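Local coordinates for amphoterin-induced protein 1 (Mus musculus, PDB 2XOT) that promotes growth and fasciculation of neurites and may mediate homophilic and heterophilic cell-cell adhesion, forming homodimers through its leucine-rich repeat region, at residues H99-D104 against H123-D128; K277-P282 against Y316-M321. One frame throughout, in Å; residues are numbered along the deposited sequence.

Contact 1: residues H99-D104 against H123-D128; sequences HLHTLD and HIVVVD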
ATOM      1  N   HIS B  99      20.727   7.700 -13.937  1.00 27.51           N
ATOM      2  CA  HIS B  99      21.450   8.832 -14.523  1.00 27.93           C
ATOM      3  C   HIS B  99      20.490   9.787 -15.218  1.00 27.81           C
ATOM      4  O   HIS B  99      20.818  10.336 -16.275  1.00 27.41           O
ATOM      5  CB  HIS B  99      22.503   8.340 -15.529  1.00 28.41           C
ATOM      6  CG  HIS B  99      23.572   7.477 -14.928  1.00 30.31           C
ATOM      7  ND1 HIS B  99      24.365   6.637 -15.686  1.00 30.52           N
ATOM      8  CD2 HIS B  99      23.961   7.299 -13.643  1.00 33.24           C
ATOM      9  CE1 HIS B  99      25.207   5.995 -14.896  1.00 30.86           C
ATOM     10  NE2 HIS B  99      24.990   6.386 -13.652  1.00 32.93           N
ATOM     11  N   LEU B 100      19.300   9.986 -14.651  1.00 27.55           N
ATOM     12  CA  LEU B 100      18.294  10.819 -15.324  1.00 27.84           C
ATOM     13  C   LEU B 100      18.651  12.285 -15.157  1.00 28.12           C
ATOM     14  O   LEU B 100      18.971  12.740 -14.059  1.00 27.81           O
ATOM     15  CB  LEU B 100      16.877  10.554 -14.814  1.00 27.31           C
ATOM     16  CG  LEU B 100      16.298   9.173 -15.072  1.00 27.51           C
ATOM     17  CD1 LEU B 100      15.074   8.958 -14.184  1.00 23.84           C
ATOM     18  CD2 LEU B 100      15.941   8.992 -16.535  1.00 25.04           C
ATOM     19  N   HIS B 101      18.586  13.018 -16.263  1.00 29.27           N
ATOM     20  CA  HIS B 101      19.087  14.393 -16.322  1.00 30.27           C
ATOM     21  C   HIS B 101      17.991  15.405 -16.576  1.00 31.04           C
ATOM     22  O   HIS B 101      18.064  16.543 -16.116  1.00 31.89           O
ATOM     23  CB  HIS B 101      20.181  14.508 -17.389  1.00 30.36           C
ATOM     24  CG  HIS B 101      20.778  15.872 -17.484  1.00 32.09           C
ATOM     25  ND1 HIS B 101      21.355  16.506 -16.402  1.00 33.25           N
ATOM     26  CD2 HIS B 101      20.895  16.721 -18.530  1.00 33.19           C
ATOM     27  CE1 HIS B 101      21.798  17.691 -16.780  1.00 34.45           C
ATOM     28  NE2 HIS B 101      21.534  17.846 -18.067  1.00 34.12           N
ATOM     29  N   THR B 102      16.963  15.014 -17.305  1.00 32.63           N
ATOM     30  CA  THR B 102      15.823  15.905 -17.485  1.00 33.77           C
ATOM     31  C   THR B 102      14.481  15.193 -17.386  1.00 33.67           C
ATOM     32  O   THR B 102      14.363  14.007 -17.668  1.00 34.64           O
ATOM     33  CB  THR B 102      15.955  16.780 -18.796  1.00 34.81           C
ATOM     34  OG1 THR B 102      14.657  17.242 -19.217  1.00 37.21           O
ATOM     35  CG2 THR B 102      16.647  16.026 -19.933  1.00 34.88           C
ATOM     36  N   LEU B 103      13.484  15.942 -16.931  1.00 33.66           N
ATOM     37  CA  LEU B 103      12.118  15.470 -16.778  1.00 33.65           C
ATOM     38  C   LEU B 103      11.280  16.164 -17.848  1.00 33.66           C
ATOM     39  O   LEU B 103      10.779  17.258 -17.644  1.00 33.55           O
ATOM     40  CB  LEU B 103      11.613  15.810 -15.366  1.00 33.64           C
ATOM     41  CG  LEU B 103      11.770  14.749 -14.269  1.00 33.53           C
ATOM     42  CD1 LEU B 103      13.006  13.872 -14.423  1.00 34.04           C
ATOM     43  CD2 LEU B 103      11.753  15.421 -12.909  1.00 33.89           C
ATOM     44  N   ASP B 104      11.164  15.528 -19.007  1.00 34.20           N
ATOM     45  CA  ASP B 104      10.561  16.154 -20.176  1.00 34.64           C
ATOM     46  C   ASP B 104       9.070  16.335 -19.968  1.00 34.09           C
ATOM     47  O   ASP B 104       8.468  15.613 -19.175  1.00 34.16           O
ATOM     48  CB  ASP B 104      10.791  15.297 -21.417  1.00 35.32           C
ATOM     49  CG  ASP B 104      12.154  15.508 -22.037  1.00 38.59           C
ATOM     50  OD1 ASP B 104      13.077  15.984 -21.343  1.00 43.06           O
ATOM     51  OD2 ASP B 104      12.303  15.191 -23.241  1.00 42.33           O
ATOM     52  N   HIS B 123      20.537  12.874 -11.800  1.00 27.49           N
ATOM     53  CA  HIS B 123      21.243  14.088 -12.190  1.00 27.94           C
ATOM     54  C   HIS B 123      20.271  15.176 -12.619  1.00 27.59           C
ATOM     55  O   HIS B 123      20.528  15.904 -13.571  1.00 27.60           O
ATOM     56  CB  HIS B 123      22.210  13.769 -13.342  1.00 29.83           C
ATOM     57  CG  HIS B 123      23.224  12.716 -13.006  1.00 32.74           C
ATOM     58  ND1 HIS B 123      23.559  11.700 -13.876  1.00 36.91           N
ATOM     59  CD2 HIS B 123      23.971  12.518 -11.893  1.00 36.55           C
ATOM     60  CE1 HIS B 123      24.477  10.927 -13.317  1.00 36.65           C
ATOM     61  NE2 HIS B 123      24.730  11.388 -12.105  1.00 36.47           N
ATOM     62  N   ILE B 124      19.144  15.297 -11.924  1.00 26.89           N
ATOM     63  CA  ILE B 124      18.114  16.221 -12.344  1.00 26.68           C
ATOM     64  C   ILE B 124      18.472  17.645 -11.933  1.00 27.20           C
ATOM     65  O   ILE B 124      18.796  17.929 -10.767  1.00 26.87           O
ATOM     66  CB  ILE B 124      16.718  15.816 -11.809  1.00 26.65           C
ATOM     67  CG1 ILE B 124      16.321  14.428 -12.340  1.00 25.60           C
ATOM     68  CG2 ILE B 124      15.695  16.849 -12.197  1.00 25.98           C
ATOM     69  CD1 ILE B 124      15.057  13.876 -11.706  1.00 27.31           C
ATOM     70  N   VAL B 125      18.427  18.543 -12.907  1.00 27.28           N
ATOM     71  CA  VAL B 125      18.783  19.932 -12.677  1.00 28.50           C
ATOM     72  C   VAL B 125      17.544  20.820 -12.663  1.00 28.36           C
ATOM     73  O   VAL B 125      17.478  21.784 -11.910  1.00 29.66           O
ATOM     74  CB  VAL B 125      19.814  20.441 -13.742  1.00 28.13           C
ATOM     75  CG1 VAL B 125      19.831  21.935 -13.772  1.00 31.22           C
ATOM     76  CG2 VAL B 125      21.224  19.880 -13.457  1.00 28.36           C
ATOM     77  N   VAL B 126      16.563  20.487 -13.473  1.00 28.93           N
ATOM     78  CA  VAL B 126      15.395  21.344 -13.670  1.00 29.68           C
ATOM     79  C   VAL B 126      14.145  20.501 -13.713  1.00 29.93           C
ATOM     80  O   VAL B 126      14.086  19.523 -14.465  1.00 30.31           O
ATOM     81  CB  VAL B 126      15.516  22.123 -15.016  1.00 29.89           C
ATOM     82  CG1 VAL B 126      14.185  22.732 -15.417  1.00 31.64           C
ATOM     83  CG2 VAL B 126      16.573  23.175 -14.909  1.00 29.91           C
ATOM     84  N   VAL B 127      13.151  20.880 -12.901  1.00 30.76           N
ATOM     85  CA  VAL B 127      11.871  20.172 -12.819  1.00 30.67           C
ATOM     86  C   VAL B 127      10.811  20.917 -13.634  1.00 31.03           C
ATOM     87  O   VAL B 127      10.438  22.035 -13.286  1.00 32.30           O
ATOM     88  CB  VAL B 127      11.384  20.048 -11.333  1.00 31.21           C
ATOM     89  CG1 VAL B 127      10.079  19.209 -11.241  1.00 30.96           C
ATOM     90  CG2 VAL B 127      12.473  19.432 -10.459  1.00 29.96           C
ATOM     91  N   ASP B 128      10.355  20.322 -14.738  1.00 30.85           N
ATOM     92  CA  ASP B 128       9.293  20.917 -15.562  1.00 30.40           C
ATOM     93  C   ASP B 128       7.951  20.481 -14.992  1.00 29.47           C
ATOM     94  O   ASP B 128       7.683  19.306 -14.935  1.00 29.05           O
ATOM     95  CB  ASP B 128       9.422  20.448 -17.030  1.00 30.38           C
ATOM     96  CG  ASP B 128       8.358  21.055 -17.952  1.00 32.00           C
ATOM     97  OD1 ASP B 128       7.295  21.516 -17.461  1.00 31.93           O
ATOM     98  OD2 ASP B 128       8.594  21.075 -19.186  1.00 33.28           O
TER
HETATM   99  O   HOH W   1      16.949  18.811 -15.553  1.00 35.25           O
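Leu-103 and His-123 have the most surface buried here, and each meets the neighbouring repeat differently. Leu-103 points at the other segment and crosses the side chain of Ile-124 at about a right angle; its CD1 lies 3.4 Å from Ile-124 CD1, tighter than an ordinary methyl contact. The CD2 methyl of Leu-103 also bears on Ile-124 CD1 and only skirts Val-127. His-123 uses backbone and ring together. His-123 N donates to Leu-100 O over 2.8 Å, bent to 138° at the hydrogen, while His-123 O accepts from His-101 ND1 at 3.0 Å. Although the CB of His-101 points away from the other segment, CG anti to the backbone N (chi1 -178°) puts ND1 within bonding distance, the acceptor lying near the ring's edge but tilted from its plane. The His-123 ring runs beside that of His-99, pointing the same way; their planes differ by 19° but the centroids are 5.4 Å apart, hence little overlap. One water bridges the backbones, donating to His-101 O (2.6 Å) and accepting from Val-126 N (2.7 Å). The two segments run almost in the same direction, as expected of equivalent positions in successive repeats, LRR 3 and LRR 4. His-75 continues the row of rings beyond His-99, and Phe-132 packs on Leu-103 and Val-127. The segments follow the parallel strands 92-94 and 116-118 of the repeat sheet, each on the loop leading to the next strand.

Contact 2: residues K277-P282 against Y316-M321; sequences KVWVSP and YTCYAM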
ATOM      1  N   LYS B 277     -12.945  16.264  12.645  1.00 30.14           N
ATOM      2  CA  LYS B 277     -12.802  17.606  13.185  1.00 30.08           C
ATOM      3  C   LYS B 277     -14.002  17.891  14.029  1.00 29.16           C
ATOM      4  O   LYS B 277     -15.115  17.681  13.566  1.00 29.89           O
ATOM      5  CB  LYS B 277     -12.714  18.661  12.067  1.00 30.31           C
ATOM      6  CG  LYS B 277     -11.316  18.921  11.569  1.00 31.51           C
ATOM      7  CD  LYS B 277     -10.994  18.267  10.245  1.00 32.85           C
ATOM      8  CE  LYS B 277     -11.065  19.241   9.080  1.00 34.37           C
ATOM      9  NZ  LYS B 277      -9.736  19.597   8.486  1.00 35.33           N
ATOM     10  N   VAL B 278     -13.772  18.358  15.250  1.00 28.13           N
ATOM     11  CA  VAL B 278     -14.831  18.767  16.172  1.00 27.62           C
ATOM     12  C   VAL B 278     -14.512  20.179  16.635  1.00 27.32           C
ATOM     13  O   VAL B 278     -13.443  20.424  17.239  1.00 27.17           O
ATOM     14  CB  VAL B 278     -14.902  17.842  17.418  1.00 28.08           C
ATOM     15  CG1 VAL B 278     -16.018  18.297  18.385  1.00 28.44           C
ATOM     16  CG2 VAL B 278     -15.085  16.373  16.989  1.00 28.07           C
ATOM     17  N   TRP B 279     -15.428  21.104  16.353  1.00 26.54           N
ATOM     18  CA  TRP B 279     -15.276  22.500  16.751  1.00 26.23           C
ATOM     19  C   TRP B 279     -16.117  22.801  17.986  1.00 26.98           C
ATOM     20  O   TRP B 279     -17.263  22.345  18.097  1.00 25.98           O
ATOM     21  CB  TRP B 279     -15.758  23.420  15.647  1.00 25.62           C
ATOM     22  CG  TRP B 279     -14.846  23.562  14.497  1.00 24.34           C
ATOM     23  CD1 TRP B 279     -14.909  22.901  13.306  1.00 23.74           C
ATOM     24  CD2 TRP B 279     -13.784  24.499  14.384  1.00 22.00           C
ATOM     25  NE1 TRP B 279     -13.933  23.368  12.459  1.00 21.09           N
ATOM     26  CE2 TRP B 279     -13.229  24.348  13.102  1.00 22.28           C
ATOM     27  CE3 TRP B 279     -13.251  25.457  15.243  1.00 22.38           C
ATOM     28  CZ2 TRP B 279     -12.140  25.096  12.673  1.00 22.90           C
ATOM     29  CZ3 TRP B 279     -12.181  26.204  14.814  1.00 23.53           C
ATOM     30  CH2 TRP B 279     -11.633  26.016  13.546  1.00 23.96           C
ATOM     31  N   VAL B 280     -15.530  23.581  18.882  1.00 28.17           N
ATOM     32  CA  VAL B 280     -16.139  24.011  20.129  1.00 29.40           C
ATOM     33  C   VAL B 280     -16.038  25.542  20.150  1.00 30.84           C
ATOM     34  O   VAL B 280     -15.035  26.107  19.658  1.00 30.54           O
ATOM     35  CB  VAL B 280     -15.382  23.421  21.350  1.00 29.63           C
ATOM     36  CG1 VAL B 280     -16.036  23.846  22.669  1.00 30.30           C
ATOM     37  CG2 VAL B 280     -15.300  21.901  21.250  1.00 28.50           C
ATOM     38  N   SER B 281     -17.051  26.195  20.740  1.00 31.67           N
ATOM     39  CA  SER B 281     -17.226  27.642  20.679  1.00 33.12           C
ATOM     40  C   SER B 281     -16.651  28.341  21.909  1.00 34.13           C
ATOM     41  O   SER B 281     -16.329  27.689  22.892  1.00 34.21           O
ATOM     42  CB  SER B 281     -18.724  27.968  20.560  1.00 33.40           C
ATOM     43  OG  SER B 281     -19.326  28.018  21.844  1.00 34.65           O
ATOM     44  N   PRO B 282     -16.524  29.677  21.868  1.00 35.81           N
ATOM     45  CA  PRO B 282     -15.999  30.411  23.020  1.00 36.99           C
ATOM     46  C   PRO B 282     -16.768  30.124  24.306  1.00 38.68           C
ATOM     47  O   PRO B 282     -16.189  30.180  25.396  1.00 39.22           O
ATOM     48  CB  PRO B 282     -16.161  31.871  22.603  1.00 37.41           C
ATOM     49  CG  PRO B 282     -16.162  31.832  21.121  1.00 36.32           C
ATOM     50  CD  PRO B 282     -16.838  30.581  20.748  1.00 35.97           C
ATOM     51  N   TYR B 316     -12.439  29.965  19.153  1.00 29.13           N
ATOM     52  CA  TYR B 316     -12.992  28.691  18.744  1.00 28.39           C
ATOM     53  C   TYR B 316     -11.826  27.686  18.702  1.00 27.85           C
ATOM     54  O   TYR B 316     -10.699  28.039  18.353  1.00 27.39           O
ATOM     55  CB  TYR B 316     -13.682  28.810  17.374  1.00 28.90           C
ATOM     56  CG  TYR B 316     -14.909  29.713  17.413  1.00 29.12           C
ATOM     57  CD1 TYR B 316     -16.183  29.194  17.288  1.00 29.53           C
ATOM     58  CD2 TYR B 316     -14.783  31.086  17.630  1.00 30.98           C
ATOM     59  CE1 TYR B 316     -17.305  30.017  17.347  1.00 29.23           C
ATOM     60  CE2 TYR B 316     -15.899  31.909  17.707  1.00 31.50           C
ATOM     61  CZ  TYR B 316     -17.158  31.354  17.551  1.00 29.64           C
ATOM     62  OH  TYR B 316     -18.264  32.157  17.624  1.00 32.08           O
ATOM     63  N   THR B 317     -12.105  26.455  19.096  1.00 27.01           N
ATOM     64  CA  THR B 317     -11.120  25.382  19.121  1.00 26.41           C
ATOM     65  C   THR B 317     -11.574  24.233  18.252  1.00 25.62           C
ATOM     66  O   THR B 317     -12.723  23.783  18.338  1.00 25.92           O
ATOM     67  CB  THR B 317     -10.903  24.928  20.552  1.00 26.22           C
ATOM     68  OG1 THR B 317     -10.655  26.087  21.335  1.00 27.33           O
ATOM     69  CG2 THR B 317      -9.713  23.954  20.679  1.00 26.67           C
ATOM     70  N   CYS B 318     -10.676  23.786  17.382  1.00 25.15           N
ATOM     71  CA  CYS B 318     -10.870  22.577  16.603  1.00 24.99           C
ATOM     72  C   CYS B 318     -10.045  21.459  17.216  1.00 25.37           C
ATOM     73  O   CYS B 318      -8.821  21.538  17.267  1.00 24.70           O
ATOM     74  CB  CYS B 318     -10.410  22.775  15.163  1.00 25.17           C
ATOM     75  SG  CYS B 318     -10.695  21.351  14.127  1.00 25.74           S
ATOM     76  N   TYR B 319     -10.733  20.411  17.655  1.00 26.33           N
ATOM     77  CA  TYR B 319     -10.108  19.163  18.070  1.00 26.73           C
ATOM     78  C   TYR B 319     -10.117  18.211  16.901  1.00 26.76           C
ATOM     79  O   TYR B 319     -11.180  17.833  16.401  1.00 26.79           O
ATOM     80  CB  TYR B 319     -10.879  18.582  19.248  1.00 27.39           C
ATOM     81  CG  TYR B 319     -10.879  19.489  20.432  1.00 27.69           C
ATOM     82  CD1 TYR B 319      -9.767  19.598  21.230  1.00 28.02           C
ATOM     83  CD2 TYR B 319     -11.995  20.241  20.766  1.00 28.72           C
ATOM     84  CE1 TYR B 319      -9.756  20.424  22.323  1.00 29.19           C
ATOM     85  CE2 TYR B 319     -11.988  21.069  21.873  1.00 27.37           C
ATOM     86  CZ  TYR B 319     -10.867  21.158  22.634  1.00 28.39           C
ATOM     87  OH  TYR B 319     -10.834  21.977  23.741  1.00 30.97           O
ATOM     88  N   ALA B 320      -8.930  17.858  16.427  1.00 27.28           N
ATOM     89  CA  ALA B 320      -8.793  16.961  15.300  1.00 28.27           C
ATOM     90  C   ALA B 320      -8.328  15.592  15.796  1.00 29.69           C
ATOM     91  O   ALA B 320      -7.360  15.482  16.555  1.00 29.10           O
ATOM     92  CB  ALA B 320      -7.798  17.542  14.254  1.00 28.12           C
ATOM     93  N   MET B 321      -9.009  14.549  15.343  1.00 31.54           N
ATOM     94  CA  MET B 321      -8.708  13.196  15.789  1.00 33.22           C
ATOM     95  C   MET B 321      -8.273  12.303  14.633  1.00 34.07           C
ATOM     96  O   MET B 321      -8.999  12.135  13.661  1.00 33.55           O
ATOM     97  CB  MET B 321      -9.910  12.604  16.534  1.00 33.71           C
ATOM     98  CG  MET B 321      -9.943  12.970  18.037  1.00 35.66           C
ATOM     99  SD  MET B 321     -10.356  14.686  18.483  1.00 40.52           S
ATOM    100  CE  MET B 321     -12.003  14.845  17.792  1.00 37.63           C
TER
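Trp-279 and Tyr-316 each carry an aliphatic carbon of the opposite segment on one face. Cys-318 CB stands 3.6 Å from the centroid of the six-membered ring of Trp-279, only 2° off the normal, and Cys-318 SG lies over the five-membered ring at 4.2 Å from its centroid. The sulfur gets there because it is anti to the backbone N (chi1 -177°). Over the centre of the Tyr-316 ring sits CD of Pro-282, just past the strand end, 3.4 Å from the centroid. Tyr-319 is met at its edge instead, where Val-280 CG2 approaches CE2 in the ring plane at 3.5 Å; Thr-317 CG2, from its own strand, lies over one face. Farther along, the bent chain of Met-321 brings CE to Val-278 CG2.

The strands run antiparallel (159° between directions), with Trp-279 and Cys-318 on one face of the sheet and Val-278, Val-280, Thr-317 and Tyr-319 on the other. Two hydrogen-bonded pairs, with Tyr-319 N to Val-278 O at 2.7 Å and Thr-317 N to Val-280 O at 3.0 Å, flank the non-hydrogen-bonded pair Trp-279 and Cys-318. The disulfide from Cys-318 to Cys-268, packed against a buried tryptophan, is the characteristic core of an immunoglobulin domain. Two polar ends are satisfied elsewhere: Trp-279 NE1 by Gly-301 O, Tyr-316 OH by Asp-312 O. The chemistry thus implies a sulfur-aromatic core at Trp-279, Pro-282 covering Tyr-316 at the strand end, and backbone bonds fixing the register.

How the contacts relate
Contact 1 precedes contact 2 along the chain, and the two share no sheet. Residues 99-104 and 123-128 belong to successive leucine-rich repeats, whereas 277-282 and 316-321 lie on or just past adjoining strands of a four-stranded sheet in the immunoglobulin domain. Their centres are 44 Å apart, on opposite sides of the chain's centre, and the nearest atoms are still about 28 Å apart. The separation reflects two modules in series: one extended by stacking similar repeats in the same direction; in the other, an antiparallel strand pair carries one end of the domain's disulfide. The repeat region, which holds contact 1, mediates homodimerization, yet the partner chain touches neither segment of that contact.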